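Local coordinates for protein polyprenyl synthetase (Zymomonas mobilis subsp. mobilis, PDB 4KKM) that probably acts as a prenyltransferase of the FPP/GGPP synthase family, joining isoprenyl diphosphates into longer chains with the help of magnesium, at residues A246-D251 and K271-S276; K226-R231 and S299-E304. All coordinates share one frame; numbering follows the deposited sequence. Where two conformers were deposited one is given.

Interaction 1: A246-D251 and K271-S276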
# COMPACT_ATOMS: atom_id res chain seq x y z
N ALA B 246 25.60 -12.40 5.25
CA ALA B 246 26.61 -11.36 5.46
C ALA B 246 26.18 -10.38 6.54
O ALA B 246 26.99 -9.95 7.36
CB ALA B 246 26.90 -10.63 4.16
N ASP B 247 24.89 -10.04 6.55
CA ASP B 247 24.35 -9.16 7.58
C ASP B 247 24.42 -9.79 8.97
O ASP B 247 24.77 -9.12 9.94
CB ASP B 247 22.91 -8.73 7.26
CG ASP B 247 22.85 -7.69 6.16
OD1 ASP B 247 23.92 -7.13 5.82
OD2 ASP B 247 21.75 -7.43 5.63
N ASP B 248 24.08 -11.08 9.06
CA ASP B 248 24.20 -11.81 10.32
C ASP B 248 25.65 -11.81 10.79
O ASP B 248 25.92 -11.72 11.99
CB ASP B 248 23.71 -13.26 10.17
CG ASP B 248 22.19 -13.35 10.09
OD1 ASP B 248 21.52 -12.31 10.24
OD2 ASP B 248 21.68 -14.47 9.89
N LEU B 249 26.58 -11.89 9.85
CA LEU B 249 28.01 -11.84 10.17
C LEU B 249 28.45 -10.46 10.64
O LEU B 249 29.04 -10.33 11.71
CB LEU B 249 28.84 -12.28 8.96
CG LEU B 249 28.75 -13.74 8.53
CD1 LEU B 249 29.62 -14.00 7.30
CD2 LEU B 249 29.13 -14.68 9.67
N ILE B 250 28.16 -9.43 9.83
CA ILE B 250 28.51 -8.05 10.15
C ILE B 250 28.04 -7.62 11.54
O ILE B 250 28.83 -7.10 12.34
CB ILE B 250 27.93 -7.06 9.10
CG1 ILE B 250 28.79 -7.04 7.83
CG2 ILE B 250 27.84 -5.65 9.68
CD1 ILE B 250 28.32 -6.05 6.78
N ASP B 251 26.76 -7.84 11.83
CA ASP B 251 26.18 -7.41 13.09
C ASP B 251 26.84 -8.08 14.29
O ASP B 251 26.96 -7.48 15.36
CB ASP B 251 24.67 -7.68 13.09
CG ASP B 251 23.93 -6.85 12.06
OD1 ASP B 251 24.54 -5.92 11.48
OD2 ASP B 251 22.73 -7.13 11.82
N LYS B 271 17.63 -14.43 19.29
CA LYS B 271 16.87 -15.15 18.27
C LYS B 271 17.84 -15.85 17.33
O LYS B 271 18.97 -15.40 17.15
CB LYS B 271 15.92 -14.22 17.51
CG LYS B 271 16.59 -13.16 16.64
CD LYS B 271 15.54 -12.18 16.10
CE LYS B 271 16.12 -11.25 15.04
NZ LYS B 271 15.12 -10.26 14.56
N ALA B 272 17.40 -16.95 16.74
CA ALA B 272 18.23 -17.71 15.82
C ALA B 272 18.58 -16.90 14.58
O ALA B 272 17.75 -16.17 14.04
CB ALA B 272 17.53 -19.00 15.42
N THR B 273 19.83 -17.03 14.13
CA THR B 273 20.28 -16.40 12.90
C THR B 273 21.02 -17.44 12.07
O THR B 273 21.28 -18.55 12.55
CB THR B 273 21.27 -15.25 13.17
OG1 THR B 273 22.45 -15.78 13.79
CG2 THR B 273 20.64 -14.21 14.08
N PHE B 274 21.37 -17.10 10.84
CA PHE B 274 22.17 -18.01 10.03
C PHE B 274 23.51 -18.30 10.70
O PHE B 274 24.02 -19.41 10.62
CB PHE B 274 22.35 -17.46 8.61
CG PHE B 274 21.10 -17.51 7.79
CD1 PHE B 274 20.64 -18.73 7.30
CD2 PHE B 274 20.39 -16.36 7.51
CE1 PHE B 274 19.47 -18.79 6.56
CE2 PHE B 274 19.23 -16.42 6.75
CZ PHE B 274 18.77 -17.64 6.28
N LEU B 275 24.04 -17.30 11.39
CA LEU B 275 25.32 -17.46 12.07
C LEU B 275 25.20 -18.41 13.25
O LEU B 275 26.02 -19.31 13.42
CB LEU B 275 25.87 -16.12 12.54
CG LEU B 275 27.12 -16.24 13.42
CD1 LEU B 275 28.28 -16.82 12.62
CD2 LEU B 275 27.48 -14.91 14.03
N SER B 276 24.18 -18.21 14.08
CA SER B 276 23.99 -19.04 15.26
C SER B 276 23.73 -20.49 14.87
O SER B 276 24.20 -21.41 15.54
CB SER B 276 22.85 -18.52 16.15
OG SER B 276 21.60 -18.59 15.48
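D248 on helix 226-253 and L275 at the start of helix 274-278 bring their backbones together, with CA atoms 6.0 Å apart. The main polar link is made by D248. D248 OD2 accepts a hydrogen bond of 2.8 Å from F274 N, bent to 145° at the hydrogen. The N-H meets this oxygen on its anti side, 29° out of the carboxylate plane. CG of D248 stands anti to the carbonyl carbon (chi1 -74°), which carries the carboxylate to the start of the short helix. D248 OD2 also lies at the edge of the F274 ring, 3.3 Å from F274 CD2, and touches T273 CB at 3.4 Å. D248 OD1 is held by Q244 one turn back, so both oxygens have a partner.

D247, D248 and D251 fit the second aspartate-rich DDxxD motif of the family, which in relatives binds the diphosphate through magnesium ions. In this apo structure the D248 side chain is about 12 Å from the bound calcium ion.

T273 and S276 form a capping box. S276 N donates to T273 OG1 at 3.0 Å, and T273 N donates to S276 OG at 2.7 Å. Beside this polar cluster, L249 and L275 cross at about a right angle, with L249 CD2 and L275 CD1 3.7 Å apart. The buried F274 ring packs against L196, I199 and T200 of helix 196-206.

Interaction 2: K226-R231 and S299-E304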
# COMPACT_ATOMS: atom_id res chain seq x y z
N LYS B 226 10.04 -17.05 -19.90
CA LYS B 226 10.01 -17.65 -18.57
C LYS B 226 11.39 -18.14 -18.12
O LYS B 226 11.76 -17.98 -16.95
CB LYS B 226 9.00 -18.79 -18.53
CG LYS B 226 8.88 -19.50 -17.20
CD LYS B 226 8.56 -18.53 -16.07
CE LYS B 226 8.00 -19.26 -14.85
NZ LYS B 226 8.51 -20.66 -14.76
N ASP B 227 12.14 -18.73 -19.04
CA ASP B 227 13.49 -19.21 -18.73
C ASP B 227 14.40 -18.09 -18.24
O ASP B 227 15.14 -18.26 -17.27
CB ASP B 227 14.10 -19.91 -19.95
CG ASP B 227 13.41 -21.23 -20.27
OD1 ASP B 227 12.35 -21.51 -19.67
OD2 ASP B 227 13.93 -21.97 -21.13
N ILE B 228 14.32 -16.94 -18.90
CA ILE B 228 15.12 -15.78 -18.51
C ILE B 228 14.61 -15.18 -17.20
O ILE B 228 15.39 -14.76 -16.34
CB ILE B 228 15.13 -14.70 -19.63
CG1 ILE B 228 15.87 -15.22 -20.86
CG2 ILE B 228 15.76 -13.41 -19.13
CD1 ILE B 228 17.32 -15.53 -20.60
N ARG B 229 13.29 -15.14 -17.04
CA ARG B 229 12.71 -14.62 -15.81
C ARG B 229 13.16 -15.46 -14.61
O ARG B 229 13.52 -14.92 -13.57
CB ARG B 229 11.18 -14.57 -15.87
CG ARG B 229 10.56 -14.30 -14.52
CD ARG B 229 9.19 -13.65 -14.59
NE ARG B 229 8.12 -14.58 -14.95
CZ ARG B 229 7.69 -15.57 -14.18
NH1 ARG B 229 8.26 -15.80 -13.00
NH2 ARG B 229 6.70 -16.34 -14.59
N ASP B 230 13.14 -16.78 -14.78
CA ASP B 230 13.55 -17.69 -13.72
C ASP B 230 15.02 -17.55 -13.34
O ASP B 230 15.36 -17.58 -12.16
CB ASP B 230 13.23 -19.14 -14.10
CG ASP B 230 11.75 -19.45 -14.01
OD1 ASP B 230 11.01 -18.66 -13.39
OD2 ASP B 230 11.32 -20.50 -14.55
N ARG B 231 15.89 -17.41 -14.33
CA ARG B 231 17.31 -17.17 -14.07
C ARG B 231 17.52 -15.91 -13.23
O ARG B 231 18.29 -15.90 -12.27
CB ARG B 231 18.09 -17.06 -15.37
CG ARG B 231 18.34 -18.37 -16.08
CD ARG B 231 19.10 -18.14 -17.37
NE ARG B 231 19.54 -19.39 -17.98
CZ ARG B 231 20.68 -20.01 -17.67
NH1 ARG B 231 21.50 -19.49 -16.77
NH2 ARG B 231 20.99 -21.14 -18.28
N SER B 299 25.13 -16.69 -16.66
CA SER B 299 26.10 -17.18 -17.64
C SER B 299 25.64 -17.03 -19.09
O SER B 299 26.46 -17.03 -20.01
CB SER B 299 26.46 -18.64 -17.35
OG SER B 299 25.31 -19.46 -17.40
N VAL B 300 24.33 -16.91 -19.30
CA VAL B 300 23.79 -16.77 -20.65
C VAL B 300 23.86 -15.34 -21.18
O VAL B 300 23.56 -15.10 -22.35
CB VAL B 300 22.35 -17.30 -20.75
CG1 VAL B 300 22.31 -18.80 -20.45
CG2 VAL B 300 21.42 -16.51 -19.84
N PHE B 301 24.24 -14.39 -20.33
CA PHE B 301 24.37 -13.01 -20.76
C PHE B 301 25.83 -12.63 -21.01
O PHE B 301 26.73 -13.18 -20.38
CB PHE B 301 23.77 -12.04 -19.73
CG PHE B 301 22.34 -12.33 -19.39
CD1 PHE B 301 21.32 -12.04 -20.28
CD2 PHE B 301 22.01 -12.88 -18.16
CE1 PHE B 301 20.00 -12.30 -19.97
CE2 PHE B 301 20.69 -13.15 -17.84
CZ PHE B 301 19.68 -12.86 -18.74
N GLY B 302 26.03 -11.68 -21.92
CA GLY B 302 27.35 -11.14 -22.17
C GLY B 302 27.74 -10.08 -21.15
O GLY B 302 27.30 -10.12 -20.00
N SER B 303 28.55 -9.12 -21.58
CA SER B 303 29.07 -8.10 -20.67
C SER B 303 27.98 -7.19 -20.11
O SER B 303 28.20 -6.49 -19.11
CB SER B 303 30.13 -7.26 -21.38
OG SER B 303 29.54 -6.45 -22.38
N GLU B 304 26.80 -7.19 -20.73
CA GLU B 304 25.70 -6.36 -20.25
C GLU B 304 25.28 -6.75 -18.82
O GLU B 304 24.61 -5.98 -18.13
CB GLU B 304 24.50 -6.43 -21.21
CG GLU B 304 23.83 -7.79 -21.31
CD GLU B 304 24.53 -8.75 -22.26
OE1 GLU B 304 25.64 -8.42 -22.73
OE2 GLU B 304 23.97 -9.83 -22.54
O HOH W 1 23.86 -21.06 -16.01
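R231 on helix 226-253 meets V300 with its guanidinium face, the two side chains coming from opposite directions. CB of R231 points toward the loop 299-304. CG is anti to the carbonyl carbon (chi1 -75°), and from CG to NE the chain runs extended. R231 CD touches V300 CG2 at 3.8 Å, and R231 NE is about equally far from V300 CG1 and CG2. R231 CZ is the closest point, 3.4 Å from V300 CG1. This methyl sits over the centre of one guanidinium face, and R231 NH2 is 3.5 Å from V300 CG1. NH1 at the tip turns to polar partners. R231 NH1 donates to H297 O and, at 2.9 Å, to a water O that lies in the guanidinium plane at its edge. The same water O is 2.6 Å from S299 OG, so it bridges the two side chains. S299 OG is also hydrogen-bonded to A296 O. The valine thus covers one flat face of the cation, while the water is met at the edge.

A second, apolar patch lies beside it. I228 CG2 approaches the edge of the F301 ring, 4.0 Å from F301 CZ, and I228 CD1 is just as near that atom. V300 CG2 lies 3.9 Å above the plane of the F301 ring, over its centre, which joins the two patches.

F301 O and G302 O both bind R309 of helix 306-314. I228 and F301 also rest on F83, in the loop between helices 71-80 and 87-109. The contact therefore sets the first turns of helix 226-253 against the loop that connects helices 280-296 and 306-314.

Overall arrangement
Both interactions use helix 226-253, one at each end. Interaction 2 holds its first turns, and interaction 1 lies near its last. Their centres are 30 Å apart and they do not touch. Both are surface contacts, but interaction 1 includes one buried residue, F274, and interaction 2 has none. The chemistry differs too. In interaction 1 a carboxylate binds a backbone N-H directly, within the aspartate-rich end of the helix, and one leucine pair adds to that bond. Interaction 2 lies far from the calcium site. There methyl groups, an aromatic edge and a guanidinium face make up nearly all the direct touching, and a water makes the polar link between side chains.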